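Local coordinates for PUM-HD domain-containing protein (Caenorhabditis elegans, PDB 7CGF) that binds RNA through the Pumilio repeats of its PUM-HD domain and probably recognises elements in the 3' untranslated regions of mRNAs, at residues T16-N21 with D43-R48; L28-I33 with Q52-S57; D64-E69 with Q88-Y93; R48-E53 with N84-K89. The protein carries 2 engineered substitutions. All coordinates share one frame; numbering follows the deposited sequence.

Contact 1: T16-N21 with D43-R48. With nucleotides of chain B.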
# COMPACT_ATOMS: atom_id res chain seq x y z
N THR A 16 -23.25 34.16 -2.32
CA THR A 16 -24.22 34.15 -3.41
C THR A 16 -23.92 35.26 -4.42
O THR A 16 -24.03 35.05 -5.63
CB THR A 16 -25.64 34.28 -2.87
OG1 THR A 16 -25.79 35.54 -2.20
CG2 THR A 16 -25.91 33.18 -1.88
N ARG A 17 -23.52 36.43 -3.92
CA ARG A 17 -23.08 37.50 -4.81
C ARG A 17 -21.90 37.04 -5.67
O ARG A 17 -21.89 37.23 -6.89
CB ARG A 17 -22.71 38.74 -3.99
CG ARG A 17 -23.92 39.51 -3.43
CD ARG A 17 -23.54 40.30 -2.17
NE ARG A 17 -22.32 41.08 -2.35
CZ ARG A 17 -21.51 41.45 -1.36
NH1 ARG A 17 -21.79 41.10 -0.11
NH2 ARG A 17 -20.42 42.15 -1.62
N TYR A 18 -20.90 36.41 -5.04
CA TYR A 18 -19.71 36.01 -5.78
C TYR A 18 -20.02 34.89 -6.77
O TYR A 18 -19.48 34.88 -7.89
CB TYR A 18 -18.60 35.57 -4.81
CG TYR A 18 -17.40 34.96 -5.50
CD1 TYR A 18 -16.46 35.77 -6.13
CD2 TYR A 18 -17.22 33.59 -5.54
CE1 TYR A 18 -15.36 35.22 -6.77
CE2 TYR A 18 -16.13 33.03 -6.17
CZ TYR A 18 -15.20 33.85 -6.79
OH TYR A 18 -14.12 33.29 -7.42
N ARG A 19 -20.88 33.94 -6.38
CA ARG A 19 -21.20 32.83 -7.27
C ARG A 19 -21.94 33.30 -8.52
O ARG A 19 -21.80 32.68 -9.59
CB ARG A 19 -22.04 31.79 -6.52
CG ARG A 19 -21.27 31.01 -5.47
CD ARG A 19 -22.20 30.10 -4.68
NE ARG A 19 -23.08 29.37 -5.59
CZ ARG A 19 -22.76 28.22 -6.17
NH1 ARG A 19 -21.58 27.66 -5.95
NH2 ARG A 19 -23.62 27.64 -6.99
N ALA A 20 -22.72 34.37 -8.41
CA ALA A 20 -23.47 34.93 -9.53
C ALA A 20 -22.54 35.37 -10.65
O ALA A 20 -22.44 34.71 -11.70
CB ALA A 20 -24.32 36.10 -9.06
N ASN A 21 -21.84 36.49 -10.45
CA ASN A 21 -20.87 37.00 -11.41
C ASN A 21 -19.47 36.95 -10.81
O ASN A 21 -19.06 37.90 -10.12
CB ASN A 21 -21.23 38.43 -11.84
N ASP A 43 -18.68 25.22 -0.07
CA ASP A 43 -19.25 25.43 -1.39
C ASP A 43 -18.22 25.07 -2.45
O ASP A 43 -17.03 25.33 -2.28
CB ASP A 43 -19.66 26.90 -1.55
CG ASP A 43 -20.33 27.17 -2.86
OD1 ASP A 43 -21.55 26.91 -2.96
OD2 ASP A 43 -19.65 27.66 -3.79
N GLN A 44 -18.69 24.45 -3.54
CA GLN A 44 -17.78 23.99 -4.60
C GLN A 44 -17.01 25.17 -5.19
O GLN A 44 -15.78 25.13 -5.33
CB GLN A 44 -18.59 23.25 -5.66
CG GLN A 44 -17.89 22.96 -6.98
CD GLN A 44 -16.92 21.85 -6.84
OE1 GLN A 44 -17.18 20.72 -7.28
NE2 GLN A 44 -15.80 22.13 -6.19
N VAL A 45 -17.72 26.26 -5.49
CA VAL A 45 -17.09 27.44 -6.06
C VAL A 45 -16.26 28.17 -5.01
O VAL A 45 -15.13 28.59 -5.29
CB VAL A 45 -18.16 28.38 -6.66
CG1 VAL A 45 -17.51 29.69 -7.08
CG2 VAL A 45 -18.85 27.70 -7.81
N GLY A 46 -16.82 28.35 -3.81
CA GLY A 46 -16.11 29.08 -2.78
C GLY A 46 -14.84 28.38 -2.34
O GLY A 46 -13.83 29.02 -2.05
N SER A 47 -14.89 27.05 -2.24
CA SER A 47 -13.70 26.32 -1.81
C SER A 47 -12.60 26.43 -2.85
O SER A 47 -11.42 26.59 -2.50
CB SER A 47 -14.05 24.86 -1.55
OG SER A 47 -12.88 24.16 -1.19
N ARG A 48 -12.98 26.39 -4.12
CA ARG A 48 -11.99 26.56 -5.19
C ARG A 48 -11.38 27.95 -5.15
O ARG A 48 -10.16 28.10 -5.33
CB ARG A 48 -12.64 26.27 -6.54
CG ARG A 48 -12.75 24.78 -6.83
CD ARG A 48 -13.47 24.48 -8.15
NE ARG A 48 -13.36 23.07 -8.47
CZ ARG A 48 -14.23 22.38 -9.19
NH1 ARG A 48 -15.32 22.97 -9.67
NH2 ARG A 48 -14.02 21.09 -9.41
P A B 8 -14.26 12.75 -6.72
OP1 A B 8 -15.45 12.16 -7.40
OP2 A B 8 -12.88 12.78 -7.31
O5' A B 8 -14.59 14.26 -6.42
C5' A B 8 -15.85 14.65 -5.89
C4' A B 8 -16.13 16.09 -6.23
O4' A B 8 -15.12 16.94 -5.61
C3' A B 8 -16.10 16.41 -7.72
O3' A B 8 -17.08 17.42 -7.99
C2' A B 8 -14.71 17.02 -7.90
O2' A B 8 -14.57 17.84 -9.04
C1' A B 8 -14.58 17.79 -6.59
N9 A B 8 -13.20 18.15 -6.21
C8 A B 8 -12.09 17.36 -6.31
N7 A B 8 -10.99 17.97 -5.91
C5 A B 8 -11.43 19.23 -5.50
C6 A B 8 -10.78 20.35 -4.97
N6 A B 8 -9.47 20.43 -4.71
N1 A B 8 -11.53 21.44 -4.69
C2 A B 8 -12.84 21.42 -4.93
N3 A B 8 -13.56 20.42 -5.42
C4 A B 8 -12.80 19.35 -5.68
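At the N-cap of helix 44-56, a helix of the PUM-HD that reads the RNA, Asp43 makes a salt bridge with Arg19 of helix 14-20. Arg19 NH1 donates to the syn lone pair of Asp43 OD2 at 2.9 Å, bent to 141° at the hydrogen and tilted somewhat from the guanidinium plane. That plane stands 82° from the carboxylate, so the two groups do not lie flat against each other, and a single nitrogen does the gripping. A bend at chi3 (47°) turns the arginine's end toward its partner. Gly46 N uses the anti lone pair of the same OD2, also at 2.9 Å; Val45 N adds a weak bond. Amides at a helix start would probably favour the charged carboxylate. With an alanine in place of Asp43, Arg19 would probably be left without its charge mate and the first turn of the helix without its cap. Beside the ion pair, Val45 divides its methyls: CG2 lies 3.3 Å from Arg19 NH1, while CG1 lies 3.7 Å from Tyr18 CE2. The tyrosine ring also reaches Phe49, Met25 and Leu28. Gln44, next to the cap, turns instead to the RNA, where its NE2 donates to N3 of A8 of chain B at 2.9 Å. The same NE2 sits over the centre of the Arg48 guanidinium, 3.3 Å above its plane. Helix 44-56 thus starts on a capped turn held to helix 14-20 and sends Gln44 to a base, as a helix on the RNA-facing side of a Pumilio repeat protein.

Contact 2: L28-I33 with Q52-S57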
# COMPACT_ATOMS: atom_id res chain seq x y z
N LEU A 28 -11.83 40.12 -5.38
CA LEU A 28 -12.13 39.55 -4.07
C LEU A 28 -10.85 39.00 -3.45
O LEU A 28 -10.04 38.37 -4.12
CB LEU A 28 -13.18 38.44 -4.21
CG LEU A 28 -13.75 37.85 -2.92
CD1 LEU A 28 -14.54 38.88 -2.14
CD2 LEU A 28 -14.60 36.63 -3.24
N LYS A 29 -10.67 39.26 -2.16
CA LYS A 29 -9.51 38.78 -1.43
C LYS A 29 -9.93 37.92 -0.24
O LYS A 29 -11.08 37.96 0.20
CB LYS A 29 -8.63 39.95 -0.95
N LEU A 30 -8.98 37.12 0.26
CA LEU A 30 -9.23 36.28 1.43
C LEU A 30 -9.68 37.11 2.62
O LEU A 30 -10.59 36.71 3.36
CB LEU A 30 -7.98 35.49 1.78
CG LEU A 30 -7.61 34.37 0.80
CD1 LEU A 30 -6.28 33.78 1.19
CD2 LEU A 30 -8.69 33.29 0.77
N SER A 31 -9.06 38.28 2.84
CA SER A 31 -9.43 39.12 3.98
C SER A 31 -10.85 39.65 3.86
O SER A 31 -11.40 40.13 4.86
CB SER A 31 -8.46 40.29 4.11
OG SER A 31 -8.51 41.08 2.94
N ASP A 32 -11.45 39.59 2.67
CA ASP A 32 -12.85 39.98 2.51
C ASP A 32 -13.81 38.94 3.08
O ASP A 32 -14.99 39.25 3.27
CB ASP A 32 -13.18 40.19 1.03
CG ASP A 32 -12.44 41.37 0.43
OD1 ASP A 32 -12.22 42.36 1.17
OD2 ASP A 32 -12.09 41.30 -0.77
N ILE A 33 -13.35 37.71 3.33
CA ILE A 33 -14.28 36.62 3.60
C ILE A 33 -14.85 36.71 5.01
O ILE A 33 -16.07 36.59 5.21
CB ILE A 33 -13.58 35.26 3.35
CG1 ILE A 33 -13.21 35.14 1.88
CG2 ILE A 33 -14.50 34.14 3.76
CD1 ILE A 33 -14.38 35.33 0.96
N GLN A 52 -7.36 28.59 -4.44
CA GLN A 52 -6.51 29.25 -5.42
C GLN A 52 -5.83 30.46 -4.81
O GLN A 52 -4.64 30.70 -5.08
CB GLN A 52 -7.32 29.65 -6.65
CG GLN A 52 -6.44 30.09 -7.84
CD GLN A 52 -5.16 29.25 -8.02
OE1 GLN A 52 -4.03 29.76 -7.94
NE2 GLN A 52 -5.33 27.95 -8.28
N GLU A 53 -6.54 31.23 -3.98
CA GLU A 53 -5.92 32.37 -3.30
C GLU A 53 -4.82 31.91 -2.35
O GLU A 53 -3.76 32.53 -2.28
CB GLU A 53 -6.97 33.17 -2.53
CG GLU A 53 -7.92 33.91 -3.41
CD GLU A 53 -7.21 34.91 -4.30
OE1 GLU A 53 -6.42 35.72 -3.75
OE2 GLU A 53 -7.42 34.87 -5.53
N LEU A 54 -5.06 30.82 -1.61
CA LEU A 54 -4.04 30.33 -0.69
C LEU A 54 -2.81 29.85 -1.44
O LEU A 54 -1.69 29.89 -0.90
CB LEU A 54 -4.59 29.20 0.16
CG LEU A 54 -5.56 29.65 1.25
CD1 LEU A 54 -6.13 28.43 1.94
CD2 LEU A 54 -4.82 30.53 2.24
N ALA A 55 -2.98 29.37 -2.67
CA ALA A 55 -1.85 28.86 -3.43
C ALA A 55 -1.09 29.98 -4.13
O ALA A 55 0.13 29.89 -4.29
CB ALA A 55 -2.32 27.85 -4.48
N SER A 56 -1.79 31.04 -4.53
CA SER A 56 -1.21 32.08 -5.38
C SER A 56 -0.86 33.35 -4.63
O SER A 56 -0.08 34.16 -5.16
CB SER A 56 -2.18 32.42 -6.52
OG SER A 56 -3.24 33.26 -6.07
N SER A 57 -1.40 33.56 -3.43
CA SER A 57 -1.16 34.81 -2.72
C SER A 57 0.28 34.90 -2.22
O SER A 57 0.85 33.94 -1.70
CB SER A 57 -2.11 34.94 -1.53
OG SER A 57 -1.76 36.06 -0.73
O HOH W 1 -6.45 36.91 -1.14
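Leu30 and Glu53 hold CG anti to their carbonyl carbons (chi1 -70° and -69°), and the two side chains run alongside each other, pointing opposite ways, bringing Leu30 CG to 3.6 Å from Glu53 CB. A bend in the glutamate at chi2 (-61°) sets its carboxylate beside a water that bridges the gap: the water accepts from Leu30 N at 2.9 Å and donates to Glu53 OE1, also at 2.9 Å. Beyond the aliphatic stem of Glu53, Leu30 CD1 reaches Leu54 CD2 at 3.7 Å, the two leucines set crosswise. This contact pins the loop between helices 14-20 and 37-41 of the PUM-HD onto the C-terminal part of helix 44-56. The loop has its own brace, Lys29 N donating to Asp32 OD2 at 2.8 Å from above the carboxylate plane. Leu54 extends the apolar patch to Ile66, Phe90 and the stem of Lys89, while Ser31 OG bonds to Glu62. Were Leu30 an alanine, a gap would probably open between the loop and helix 44-56, with Leu54 CD2 losing its methyl partner. The chemistry is thus divided along one residue: Glu53 sets its CB against Leu30 and its OE1 on the water, so the backbone N-H of Leu30 is satisfied without a direct bond between the two segments.

Contact 3: D64-E69 with Q88-Y93. With nucleotides of chain B.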
# COMPACT_ATOMS: atom_id res chain seq x y z
N ASP A 64 -3.16 34.38 6.62
CA ASP A 64 -3.47 34.25 8.04
C ASP A 64 -4.90 34.69 8.35
O ASP A 64 -5.46 34.24 9.35
CB ASP A 64 -2.51 35.09 8.89
CG ASP A 64 -1.06 34.68 8.76
OD1 ASP A 64 -0.76 33.59 8.24
OD2 ASP A 64 -0.19 35.48 9.18
N SER A 65 -5.48 35.56 7.51
CA SER A 65 -6.74 36.22 7.86
C SER A 65 -7.91 35.25 7.93
O SER A 65 -8.90 35.54 8.62
CB SER A 65 -7.06 37.34 6.86
OG SER A 65 -7.57 36.84 5.61
N ILE A 66 -7.86 34.14 7.19
CA ILE A 66 -8.93 33.15 7.30
C ILE A 66 -8.58 32.04 8.27
O ILE A 66 -9.43 31.17 8.52
CB ILE A 66 -9.32 32.53 5.95
CG1 ILE A 66 -8.12 31.82 5.30
CG2 ILE A 66 -9.96 33.57 5.02
CD1 ILE A 66 -8.54 30.88 4.19
N PHE A 67 -7.39 32.04 8.86
CA PHE A 67 -6.98 30.88 9.64
C PHE A 67 -7.78 30.76 10.93
O PHE A 67 -8.12 29.65 11.34
CB PHE A 67 -5.48 30.92 9.94
CG PHE A 67 -5.00 29.70 10.68
CD1 PHE A 67 -4.93 28.46 10.04
CD2 PHE A 67 -4.61 29.78 12.01
CE1 PHE A 67 -4.49 27.34 10.71
CE2 PHE A 67 -4.17 28.66 12.69
CZ PHE A 67 -4.11 27.43 12.04
N ASP A 68 -8.11 31.88 11.59
CA ASP A 68 -8.90 31.78 12.81
C ASP A 68 -10.25 31.12 12.55
O ASP A 68 -10.75 30.37 13.39
CB ASP A 68 -9.11 33.16 13.45
CG ASP A 68 -7.94 33.59 14.30
OD1 ASP A 68 -6.97 32.81 14.43
OD2 ASP A 68 -7.99 34.71 14.85
N GLU A 69 -10.87 31.42 11.40
CA GLU A 69 -12.16 30.81 11.09
C GLU A 69 -12.00 29.34 10.67
O GLU A 69 -12.89 28.53 10.97
CB GLU A 69 -12.89 31.60 10.00
CG GLU A 69 -13.50 32.94 10.46
CD GLU A 69 -14.76 32.80 11.30
OE1 GLU A 69 -15.34 31.70 11.38
OE2 GLU A 69 -15.18 33.83 11.89
N GLN A 88 -6.61 21.24 4.40
CA GLN A 88 -5.33 20.68 3.97
C GLN A 88 -4.34 21.76 3.56
O GLN A 88 -3.13 21.56 3.69
CB GLN A 88 -5.54 19.72 2.82
CG GLN A 88 -6.12 18.42 3.26
CD GLN A 88 -6.17 17.43 2.12
OE1 GLN A 88 -5.13 17.08 1.54
NE2 GLN A 88 -7.38 17.00 1.77
N LYS A 89 -4.82 22.89 3.02
CA LYS A 89 -3.91 23.94 2.61
C LYS A 89 -3.03 24.41 3.76
O LYS A 89 -1.89 24.84 3.54
CB LYS A 89 -4.68 25.14 2.05
CG LYS A 89 -5.23 24.95 0.64
CD LYS A 89 -4.11 24.65 -0.33
CE LYS A 89 -4.55 24.79 -1.78
NZ LYS A 89 -3.44 24.37 -2.71
N PHE A 90 -3.54 24.38 4.99
CA PHE A 90 -2.77 24.87 6.12
C PHE A 90 -1.87 23.81 6.75
O PHE A 90 -1.23 24.08 7.78
CB PHE A 90 -3.70 25.48 7.16
CG PHE A 90 -4.24 26.81 6.72
CD1 PHE A 90 -3.42 27.93 6.76
CD2 PHE A 90 -5.51 26.93 6.22
CE1 PHE A 90 -3.90 29.17 6.34
CE2 PHE A 90 -5.99 28.15 5.78
CZ PHE A 90 -5.19 29.28 5.85
N PHE A 91 -1.79 22.61 6.16
CA PHE A 91 -0.75 21.65 6.52
C PHE A 91 0.35 21.58 5.48
O PHE A 91 1.26 20.76 5.60
CB PHE A 91 -1.36 20.25 6.72
CG PHE A 91 -2.00 20.05 8.06
CD1 PHE A 91 -1.28 20.28 9.23
CD2 PHE A 91 -3.31 19.61 8.17
CE1 PHE A 91 -1.86 20.08 10.47
CE2 PHE A 91 -3.90 19.40 9.41
CZ PHE A 91 -3.16 19.65 10.57
N GLU A 92 0.30 22.43 4.46
CA GLU A 92 1.31 22.40 3.41
C GLU A 92 2.62 23.01 3.90
O GLU A 92 2.65 23.79 4.86
CB GLU A 92 0.84 23.15 2.16
CG GLU A 92 -0.42 22.61 1.48
CD GLU A 92 -0.23 21.25 0.81
OE1 GLU A 92 0.93 20.86 0.50
OE2 GLU A 92 -1.26 20.57 0.58
N TYR A 93 3.71 22.66 3.22
CA TYR A 93 4.93 23.44 3.41
C TYR A 93 4.65 24.89 3.05
O TYR A 93 3.96 25.18 2.07
CB TYR A 93 6.07 22.90 2.53
CG TYR A 93 6.46 21.45 2.72
CD1 TYR A 93 6.58 20.89 3.99
CD2 TYR A 93 6.71 20.63 1.62
CE1 TYR A 93 6.94 19.55 4.16
CE2 TYR A 93 7.07 19.29 1.78
CZ TYR A 93 7.18 18.76 3.05
OH TYR A 93 7.54 17.44 3.19
P U B 7 -12.14 7.19 -4.19
OP1 U B 7 -13.35 6.93 -5.03
OP2 U B 7 -10.78 7.12 -4.78
O5' U B 7 -12.24 8.64 -3.55
C5' U B 7 -12.10 9.78 -4.37
C4' U B 7 -12.71 10.95 -3.68
O4' U B 7 -11.85 11.39 -2.61
C3' U B 7 -12.89 12.19 -4.54
O3' U B 7 -14.11 12.09 -5.27
C2' U B 7 -12.89 13.34 -3.53
O2' U B 7 -14.23 13.65 -3.14
C1' U B 7 -12.13 12.74 -2.32
N1 U B 7 -10.87 13.42 -1.92
C2 U B 7 -10.98 14.42 -0.98
O2 U B 7 -12.06 14.78 -0.57
N3 U B 7 -9.80 15.01 -0.58
C4 U B 7 -8.54 14.68 -1.04
O4 U B 7 -7.55 15.27 -0.60
C5 U B 7 -8.51 13.61 -1.99
C6 U B 7 -9.64 13.03 -2.40
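Apolar contacts carry this junction, in which Phe90, just after helix 83-89, packs against Ile66 and Phe67 where two consecutive predicted Pumilio repeats meet. The aromatic pair comes first. Phe67 CD1 lies over one face of the Phe90 ring, offset toward its rim, and comes within 3.6 Å of Phe90 CD1. The ring planes meet at 57° with centroids 5.1 Å apart. His98 joins the same cluster, stacking on Phe67 and meeting Phe90 at a steeper angle. Aliphatic packing supplies the rest: Ile66 brings CG1 up to the edge of Phe90, 3.9 Å from its CZ. That branch sits between the backbone N and carbonyl carbon of Ile66 (chi1 60°), a crowded position that directs CG1 and CD1 to the far end of the phenylalanine. Hydrogen bonds within each segment shape the backbone. Phe67 N bonds to Asp64 O where helix 60-65 gives way to helix 67-72, and a type I turn from Lys89 to Glu92 carries the chain on from helix 83-89 with Phe90 directed at the other segment. Salt bridges join Asp64 to Arg97 and Asp68 to Arg101. The last kind is contact with RNA, made two residues before Phe90: Gln88 NE2 donates to O4 of U7 of chain B at 2.9 Å, almost straight at 174°.

Contact 4: R48-E53 with N84-K89. With nucleotides of chain B.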
# COMPACT_ATOMS: atom_id res chain seq x y z
N ARG A 48 -12.98 26.39 -4.12
CA ARG A 48 -11.99 26.56 -5.19
C ARG A 48 -11.38 27.95 -5.15
O ARG A 48 -10.16 28.10 -5.33
CB ARG A 48 -12.64 26.27 -6.54
CG ARG A 48 -12.75 24.78 -6.83
CD ARG A 48 -13.47 24.48 -8.15
NE ARG A 48 -13.36 23.07 -8.47
CZ ARG A 48 -14.23 22.38 -9.19
NH1 ARG A 48 -15.32 22.97 -9.67
NH2 ARG A 48 -14.02 21.09 -9.41
N PHE A 49 -12.19 28.97 -4.86
CA PHE A 49 -11.65 30.32 -4.67
C PHE A 49 -10.63 30.36 -3.54
O PHE A 49 -9.53 30.89 -3.71
CB PHE A 49 -12.77 31.32 -4.41
CG PHE A 49 -12.27 32.68 -4.05
CD1 PHE A 49 -11.73 33.50 -5.03
CD2 PHE A 49 -12.27 33.12 -2.74
CE1 PHE A 49 -11.23 34.75 -4.71
CE2 PHE A 49 -11.77 34.37 -2.41
CZ PHE A 49 -11.26 35.19 -3.40
N ILE A 50 -10.99 29.83 -2.37
CA ILE A 50 -10.08 29.86 -1.22
C ILE A 50 -8.78 29.14 -1.56
O ILE A 50 -7.68 29.63 -1.26
CB ILE A 50 -10.74 29.25 0.01
CG1 ILE A 50 -11.92 30.11 0.48
CG2 ILE A 50 -9.71 29.09 1.13
CD1 ILE A 50 -12.79 29.41 1.51
N GLN A 51 -8.89 27.96 -2.15
CA GLN A 51 -7.69 27.20 -2.47
C GLN A 51 -6.78 27.97 -3.42
O GLN A 51 -5.56 27.98 -3.24
CB GLN A 51 -8.05 25.86 -3.09
CG GLN A 51 -8.71 24.90 -2.12
CD GLN A 51 -9.23 23.70 -2.85
OE1 GLN A 51 -8.46 22.97 -3.48
NE2 GLN A 51 -10.56 23.49 -2.82
N GLN A 52 -7.36 28.59 -4.44
CA GLN A 52 -6.51 29.25 -5.42
C GLN A 52 -5.83 30.46 -4.81
O GLN A 52 -4.64 30.70 -5.08
CB GLN A 52 -7.32 29.65 -6.65
CG GLN A 52 -6.44 30.09 -7.84
CD GLN A 52 -5.16 29.25 -8.02
OE1 GLN A 52 -4.03 29.76 -7.94
NE2 GLN A 52 -5.33 27.95 -8.28
N GLU A 53 -6.54 31.23 -3.98
CA GLU A 53 -5.92 32.37 -3.30
C GLU A 53 -4.82 31.91 -2.35
O GLU A 53 -3.76 32.53 -2.28
CB GLU A 53 -6.97 33.17 -2.53
CG GLU A 53 -7.92 33.91 -3.41
CD GLU A 53 -7.21 34.91 -4.30
OE1 GLU A 53 -6.42 35.72 -3.75
OE2 GLU A 53 -7.42 34.87 -5.53
N ASN A 84 -12.61 19.97 3.15
CA ASN A 84 -11.41 19.29 3.59
C ASN A 84 -10.18 19.83 2.87
O ASN A 84 -9.09 19.86 3.45
CB ASN A 84 -11.56 17.76 3.43
CG ASN A 84 -11.37 17.29 1.99
OD1 ASN A 84 -10.25 16.97 1.57
ND2 ASN A 84 -12.47 17.20 1.25
N TYR A 85 -10.34 20.29 1.62
CA TYR A 85 -9.19 20.84 0.89
C TYR A 85 -8.70 22.13 1.50
O TYR A 85 -7.49 22.41 1.47
CB TYR A 85 -9.56 21.09 -0.58
CG TYR A 85 -10.03 19.87 -1.29
CD1 TYR A 85 -9.14 18.89 -1.70
CD2 TYR A 85 -11.38 19.67 -1.51
CE1 TYR A 85 -9.59 17.75 -2.36
CE2 TYR A 85 -11.84 18.56 -2.15
CZ TYR A 85 -10.96 17.59 -2.56
OH TYR A 85 -11.45 16.49 -3.20
N VAL A 86 -9.62 22.96 2.01
CA VAL A 86 -9.23 24.20 2.67
C VAL A 86 -8.40 23.92 3.91
O VAL A 86 -7.36 24.54 4.13
CB VAL A 86 -10.48 25.04 3.01
CG1 VAL A 86 -10.12 26.27 3.86
CG2 VAL A 86 -11.18 25.46 1.74
N VAL A 87 -8.82 22.94 4.72
CA VAL A 87 -8.03 22.57 5.88
C VAL A 87 -6.66 22.06 5.45
O VAL A 87 -5.63 22.42 6.06
CB VAL A 87 -8.77 21.53 6.75
CG1 VAL A 87 -7.91 21.20 8.00
CG2 VAL A 87 -10.17 22.05 7.14
N GLN A 88 -6.61 21.24 4.40
CA GLN A 88 -5.33 20.68 3.97
C GLN A 88 -4.34 21.76 3.56
O GLN A 88 -3.13 21.56 3.69
CB GLN A 88 -5.54 19.72 2.82
CG GLN A 88 -6.12 18.42 3.26
CD GLN A 88 -6.17 17.43 2.12
OE1 GLN A 88 -5.13 17.08 1.54
NE2 GLN A 88 -7.38 17.00 1.77
N LYS A 89 -4.82 22.89 3.02
CA LYS A 89 -3.91 23.94 2.61
C LYS A 89 -3.03 24.41 3.76
O LYS A 89 -1.89 24.84 3.54
CB LYS A 89 -4.68 25.14 2.05
CG LYS A 89 -5.23 24.95 0.64
CD LYS A 89 -4.11 24.65 -0.33
CE LYS A 89 -4.55 24.79 -1.78
NZ LYS A 89 -3.44 24.37 -2.71
P A B 8 -14.26 12.75 -6.72
OP1 A B 8 -15.45 12.16 -7.40
OP2 A B 8 -12.88 12.78 -7.31
O5' A B 8 -14.59 14.26 -6.42
C5' A B 8 -15.85 14.65 -5.89
C4' A B 8 -16.13 16.09 -6.23
O4' A B 8 -15.12 16.94 -5.61
C3' A B 8 -16.10 16.41 -7.72
O3' A B 8 -17.08 17.42 -7.99
C2' A B 8 -14.71 17.02 -7.90
O2' A B 8 -14.57 17.84 -9.04
C1' A B 8 -14.58 17.79 -6.59
N9 A B 8 -13.20 18.15 -6.21
C8 A B 8 -12.09 17.36 -6.31
N7 A B 8 -10.99 17.97 -5.91
C5 A B 8 -11.43 19.23 -5.50
C6 A B 8 -10.78 20.35 -4.97
N6 A B 8 -9.47 20.43 -4.71
N1 A B 8 -11.53 21.44 -4.69
C2 A B 8 -12.84 21.42 -4.93
N3 A B 8 -13.56 20.42 -5.42
C4 A B 8 -12.80 19.35 -5.68
P U B 7 -12.14 7.19 -4.19
OP1 U B 7 -13.35 6.93 -5.03
OP2 U B 7 -10.78 7.12 -4.78
O5' U B 7 -12.24 8.64 -3.55
C5' U B 7 -12.10 9.78 -4.37
C4' U B 7 -12.71 10.95 -3.68
O4' U B 7 -11.85 11.39 -2.61
C3' U B 7 -12.89 12.19 -4.54
O3' U B 7 -14.11 12.09 -5.27
C2' U B 7 -12.89 13.34 -3.53
O2' U B 7 -14.23 13.65 -3.14
C1' U B 7 -12.13 12.74 -2.32
N1 U B 7 -10.87 13.42 -1.92
C2 U B 7 -10.98 14.42 -0.98
O2 U B 7 -12.06 14.78 -0.57
N3 U B 7 -9.80 15.01 -0.58
C4 U B 7 -8.54 14.68 -1.04
O4 U B 7 -7.55 15.27 -0.60
C5 U B 7 -8.51 13.61 -1.99
C6 U B 7 -9.64 13.03 -2.40
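Gln51 and Tyr85 form the close-packed part: the amide of Gln51 lies against the start of the tyrosine side chain, its NE2 3.4 Å from Tyr85 CB, with amide and ring planes only 13° apart. Deeper in, Ile50 CG2 meets Val86 CG1 at 3.9 Å, the two side chains roughly perpendicular beside Leu37, Phe40 and Ala41 of helix 37-41. Segments 48-53 and 84-89, of helices 44-56 and 83-89, run nearly parallel (16°), their axes 9.4 Å apart at closest, as do the RNA-facing helices of neighbouring Pumilio repeats, whose side chains line the concave surface and meet the bases. Gln51 reads the edge of A8 of chain B with both ends of its amide: OE1 accepts from N6 at 3.0 Å along a 175° line, and NE2 donates to N1 at 2.9 Å. NE2 is steadied by Ser47 OG as well. The N6 of that adenine sits over the centre of one Tyr85 ring face, and Asn84 OD1 lies over the centre of the opposite face. This oxygen takes N3 of U7 of chain B at 2.9 Å and a weak bond from Gln88 NE2, while Asn84 ND2 bonds only weakly to the uracil O2. Toward solvent, the partly exposed Lys89 adds only an aliphatic contact to Gln51, its CE 3.7 Å from Gln51 O, and no hydrogen bond joins the pair.

In the fold
From the N terminus, helix 14-20 returns to the start of helix 44-56 in contact 1, closing a loop of 21 residues that contains helix 37-41. Contact 2 starts inside that loop and ends beyond it, so the two cross, joined where Tyr18 packs on Leu28. Contact 4 begins on the stretch where contact 2 ends, carrying helix 44-56 across to helix 83-89. Contact 3 opens within the loop of contact 4 and finishes on the same stretch, tying helices 60-65 and 67-72 to segment 88-93; Ile66 touches Ile50 between them. Together they knit the N-terminal helix to two consecutive predicted Pumilio repeats at one end of the chain.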